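Local coordinates for protein acetyl-CoA acetyltransferase A (Ascaris suum, PDB 6BJA) that probably catalyses the reversible transfer of an acetyl group between acyl-coenzyme A thioesters in lipid metabolism, as a thiolase of a parasitic nematode that binds coenzyme A, at residues 265-268 with 269-272; 122-125 with 126-129; 303-306 with 307-311. All blocks are in the same frame, centred on the assembly; numbering follows the deposited sequence.

Interaction 1: residues 265-268 with 269-272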
# COMPACT_ATOMS: atom_id res chain seq x y z
N LEU A 265 6.29 -0.90 41.73
CA LEU A 265 5.70 -1.66 42.81
C LEU A 265 6.81 -2.34 43.59
O LEU A 265 7.79 -2.79 43.01
CB LEU A 265 4.71 -2.70 42.28
CG LEU A 265 3.66 -2.20 41.28
CD1 LEU A 265 2.85 -3.36 40.72
CD2 LEU A 265 2.74 -1.21 41.92
N ALA A 266 6.65 -2.42 44.91
CA ALA A 266 7.63 -3.12 45.74
C ALA A 266 6.96 -3.86 46.90
O ALA A 266 5.90 -3.46 47.39
CB ALA A 266 8.69 -2.14 46.26
N SER A 267 7.61 -4.94 47.35
CA SER A 267 7.08 -5.72 48.46
C SER A 267 7.27 -5.01 49.79
O SER A 267 8.10 -4.11 49.92
CB SER A 267 7.76 -7.10 48.50
OG SER A 267 9.08 -6.96 49.00
N GLY A 268 6.50 -5.42 50.79
CA GLY A 268 6.67 -4.92 52.14
C GLY A 268 8.08 -5.13 52.65
O GLY A 268 8.62 -4.27 53.37
N GLU A 269 8.72 -6.24 52.28
CA GLU A 269 10.08 -6.52 52.73
C GLU A 269 11.05 -5.46 52.20
O GLU A 269 11.88 -4.95 52.95
CB GLU A 269 10.54 -7.92 52.30
CG GLU A 269 11.84 -8.36 52.96
CD GLU A 269 12.18 -9.83 52.69
OE1 GLU A 269 12.31 -10.60 53.66
OE2 GLU A 269 12.31 -10.22 51.50
N VAL A 270 10.94 -5.12 50.92
CA VAL A 270 11.76 -4.06 50.33
C VAL A 270 11.56 -2.73 51.05
O VAL A 270 12.52 -1.99 51.33
CB VAL A 270 11.43 -3.89 48.84
CG1 VAL A 270 12.03 -2.59 48.28
CG2 VAL A 270 11.92 -5.08 48.07
N VAL A 271 10.31 -2.40 51.31
CA VAL A 271 9.99 -1.15 51.98
C VAL A 271 10.65 -1.10 53.35
O VAL A 271 11.28 -0.12 53.70
CB VAL A 271 8.48 -1.00 52.09
CG1 VAL A 271 8.11 0.17 52.96
CG2 VAL A 271 7.89 -0.83 50.70
N GLN A 272 10.53 -2.19 54.11
CA GLN A 272 11.09 -2.24 55.45
C GLN A 272 12.61 -2.14 55.40
O GLN A 272 13.21 -1.31 56.10
CB GLN A 272 10.66 -3.53 56.15
CG GLN A 272 9.36 -3.42 56.97
CD GLN A 272 8.11 -3.90 56.22
OE1 GLN A 272 7.78 -5.09 56.25
NE2 GLN A 272 7.40 -2.97 55.58

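Interaction 2: residues 122-125 with 126-129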
# COMPACT_ATOMS: atom_id res chain seq x y z
N SER A 122 1.73 2.16 27.53
CA SER A 122 2.12 3.15 26.55
C SER A 122 1.39 2.91 25.25
O SER A 122 1.28 1.77 24.79
CB SER A 122 3.61 3.11 26.27
OG SER A 122 3.98 4.24 25.47
N GLU A 123 0.89 3.98 24.65
CA GLU A 123 0.20 3.85 23.38
C GLU A 123 0.45 5.07 22.54
O GLU A 123 0.29 6.21 23.01
CB GLU A 123 -1.30 3.65 23.60
CG GLU A 123 -2.00 3.07 22.37
CD GLU A 123 -1.81 1.56 22.26
OE1 GLU A 123 -2.15 0.86 23.24
OE2 GLU A 123 -1.36 1.08 21.19
N SER A 124 0.87 4.84 21.30
CA SER A 124 0.98 5.91 20.31
C SER A 124 0.00 5.61 19.20
O SER A 124 0.34 4.95 18.21
CB SER A 124 2.39 6.01 19.75
OG SER A 124 2.48 7.06 18.81
N MET A 125 -1.21 6.10 19.35
CA MET A 125 -2.21 5.83 18.35
C MET A 125 -1.91 6.61 17.07
O MET A 125 -2.28 6.19 15.97
CB MET A 125 -3.60 6.11 18.92
CG MET A 125 -3.88 5.25 20.14
SD MET A 125 -5.48 5.45 20.95
CE MET A 125 -6.60 4.53 19.86
N SER A 126 -1.16 7.71 17.21
CA SER A 126 -0.70 8.46 16.06
C SER A 126 0.12 7.64 15.08
O SER A 126 0.18 7.97 13.90
CB SER A 126 0.16 9.64 16.52
OG SER A 126 -0.62 10.60 17.22
N ASN A 127 0.81 6.62 15.58
CA ASN A 127 1.71 5.85 14.75
C ASN A 127 1.20 4.45 14.39
O ASN A 127 1.94 3.65 13.81
CB ASN A 127 3.06 5.75 15.44
CG ASN A 127 3.81 7.04 15.33
OD1 ASN A 127 4.22 7.42 14.24
ND2 ASN A 127 3.98 7.73 16.45
N ALA A 128 -0.06 4.17 14.70
CA ALA A 128 -0.67 2.92 14.26
C ALA A 128 -0.77 2.92 12.74
O ALA A 128 -1.27 3.88 12.14
CB ALA A 128 -2.03 2.78 14.89
N PRO A 129 -0.31 1.84 12.08
CA PRO A 129 -0.25 1.86 10.62
C PRO A 129 -1.50 1.34 9.94
O PRO A 129 -2.48 1.03 10.60
CB PRO A 129 0.93 0.95 10.33
CG PRO A 129 0.77 -0.13 11.39
CD PRO A 129 0.35 0.65 12.64

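Interaction 3: residues 303-306 with 307-311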
# COMPACT_ATOMS: atom_id res chain seq x y z
N VAL A 303 -16.23 -4.30 40.50
CA VAL A 303 -16.19 -3.58 41.78
C VAL A 303 -17.03 -4.30 42.85
O VAL A 303 -16.62 -4.37 44.00
CB VAL A 303 -16.68 -2.14 41.60
CG1 VAL A 303 -16.98 -1.47 42.96
CG2 VAL A 303 -15.66 -1.35 40.81
N LYS A 304 -18.18 -4.85 42.47
CA LYS A 304 -18.99 -5.58 43.45
C LYS A 304 -18.18 -6.74 44.04
O LYS A 304 -18.17 -6.93 45.25
CB LYS A 304 -20.29 -6.09 42.80
CG LYS A 304 -21.27 -4.97 42.56
CD LYS A 304 -22.51 -5.44 41.81
CE LYS A 304 -23.36 -4.26 41.45
NZ LYS A 304 -23.68 -3.46 42.67
N GLN A 305 -17.43 -7.43 43.19
CA GLN A 305 -16.56 -8.52 43.62
C GLN A 305 -15.44 -7.99 44.50
O GLN A 305 -15.16 -8.53 45.56
CB GLN A 305 -15.99 -9.25 42.40
CG GLN A 305 -15.06 -10.41 42.72
CD GLN A 305 -15.70 -11.44 43.63
OE1 GLN A 305 -16.85 -11.85 43.41
NE2 GLN A 305 -14.97 -11.87 44.65
N LEU A 306 -14.82 -6.91 44.05
CA LEU A 306 -13.72 -6.28 44.78
C LEU A 306 -14.12 -5.91 46.21
O LEU A 306 -13.41 -6.20 47.17
CB LEU A 306 -13.27 -5.03 44.03
CG LEU A 306 -12.07 -4.25 44.56
CD1 LEU A 306 -10.79 -5.05 44.40
CD2 LEU A 306 -11.95 -2.92 43.84
N LEU A 307 -15.28 -5.28 46.35
CA LEU A 307 -15.74 -4.79 47.65
C LEU A 307 -16.18 -5.96 48.53
O LEU A 307 -15.88 -5.99 49.72
CB LEU A 307 -16.89 -3.80 47.46
CG LEU A 307 -16.56 -2.47 46.77
CD1 LEU A 307 -17.83 -1.64 46.64
CD2 LEU A 307 -15.53 -1.69 47.55
N SER A 308 -16.87 -6.93 47.94
CA SER A 308 -17.30 -8.13 48.66
C SER A 308 -16.13 -8.86 49.31
O SER A 308 -16.14 -9.12 50.51
CB SER A 308 -18.04 -9.09 47.73
OG SER A 308 -18.43 -10.25 48.44
N GLN A 309 -15.11 -9.16 48.52
CA GLN A 309 -13.97 -9.92 49.01
C GLN A 309 -13.12 -9.13 50.00
O GLN A 309 -12.31 -9.71 50.73
CB GLN A 309 -13.10 -10.40 47.83
CG GLN A 309 -12.36 -9.30 47.08
CD GLN A 309 -11.83 -9.75 45.71
OE1 GLN A 309 -12.32 -10.72 45.13
NE2 GLN A 309 -10.84 -9.04 45.20
N SER A 310 -13.30 -7.81 50.01
CA SER A 310 -12.52 -6.92 50.87
C SER A 310 -13.28 -6.53 52.13
O SER A 310 -12.74 -5.84 53.00
CB SER A 310 -12.13 -5.67 50.07
OG SER A 310 -11.24 -6.02 49.01
N GLY A 311 -14.53 -6.96 52.24
CA GLY A 311 -15.36 -6.64 53.38
C GLY A 311 -15.70 -5.17 53.47
O GLY A 311 -15.90 -4.63 54.56

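Interaction 1: residues 265-268 with 269-272
An N-cap at the junction of strand 257-267 and helix 268-274 brings S267 against V270. The hydroxyl OG of S267 accepts the backbone N-H of V270, with 3.2 Å between OG and N and an almost straight N-H...O angle of 169°. A first torsion of 74° holds OG between the serine's own backbone N and carbonyl carbon, which puts it within bonding distance of V270 N. Residues at the start of a helix have N-H groups with no earlier turn to receive them, and the side chain of S267 meets that need for V270. The carbonyl O of the same serine then takes the N-H of V271 at 3.1 Å from O to N, the first regular helical bond. The next one follows at once, with Q272 N bonded to G268 O at 2.9 Å.

The cap marks the strand-to-helix turn at the C-terminal end of strand 257-267, which lies between strands 116-124 and 11-23 in the central thiolase sheet; S267 ends the strand and G268 opens the helix. One apolar contact spans the corner: CG1 of V270, carried anti to the backbone N, meets the methyl CB of A266 at 3.9 Å. Two other methyls lie against polar oxygens, CG2 of V270 standing 3.5 Å from S267 OG and CG2 of V271 within 3.4 Å of S267 O. The neighbouring strand 11-23 receives the side chains of A266 and V271, whereas V270 packs on I116 of strand 116-124. E269 sends an extended chain away from the strand, and its OE2 forms a salt bridge with NH2 of R115, a residue that also shares backbone hydrogen bonding with S267.

Interaction 2: residues 122-125 with 126-129
Past the end of strand 116-124 the backbone tightens into a short 3-10 turn, in which N127 N bonds to S124 O at 3.2 Å and A128 N to M125 O at 3.3 Å. A side-chain bond spans the same turn. The amide nitrogen ND2 of N127 donates to OG of S124 at 2.9 Å with an N-H...O angle of 161°, and the hydroxyl oxygen lies nearly in the amide plane. N127 carries CG anti to its carbonyl carbon (chi1 -75°), which turns the amide back along the strand toward the serine. ND2 has a second acceptor in T29 O, so two bonds fix the rotation of this amide. CB of A128 lies 3.6 Å from M125 O, and A128 O accepts from R134 of the second subunit.

The side chain of M125 comes to about 6 Å from bound coenzyme A at the nearest atoms. S126 OG is held by R25 N and by D258 of strand 257-267. M125 packs on that strand too, and on L148 of helix 147-153 and L357 of helix 357-371.

Interaction 3: residues 303-306 with 307-311
The carbonyl oxygen of L306 is gripped by S310 in two ways, by the hydroxyl OG at 2.9 Å and, weakly, by the backbone N at 3.3 Å. The hydroxyl donates from a position tilted slightly out of the carbonyl plane, and it gets there because chi1 of -66° sets OG beside the serine's own N and folds it back over the preceding turn. S310 N also bonds to L307 O at 3.2 Å, and the hydroxyl adds a second, shorter hold on L306 O where helix 298-310 is running out. The chain leaves the helix at G311 through a Schellman motif, with a positive phi that favours glycine and two bonds back into the last turn.

One residue earlier, two glutamines join across the surface of the helix. NE2 of Q305 donates to OE1 of Q309 at 2.9 Å in an almost perfectly straight bond of 176°. The acceptor lies in the amide plane of Q305, yet the two amides are turned 65° against each other. NE2 of Q309 is claimed elsewhere, by S284 OG and Y285 O of strand 280-289.

V303 and L307 lie side by side and point the same way, CG1 of the valine 3.8 Å from CD1 of the leucine. V303 also reaches F333 and L337 of helix 327-337, and L306 lies over A391 and L393 of strand 388-396.

How the interactions relate
All three contacts are made between near neighbours in sequence, and they show a serine hydroxyl engaged by three kinds of partner. In interaction 1 a serine accepts at the start of a helix; in interaction 3 a serine donates near the end of one. Interaction 2 has no regular helix, and its serine accepts from an amide across a 3-10 turn. Interactions 1 and 2 are buried and follow neighbouring strands, 257-267 and 116-124, of the same sheet, with centres 34 Å apart. Interaction 3, partly exposed, lies on helix 298-310 in the C-terminal thiolase domain, where a glutamine pair runs along the exposed side. Of the three, interaction 2 alone meets another subunit and nears coenzyme A.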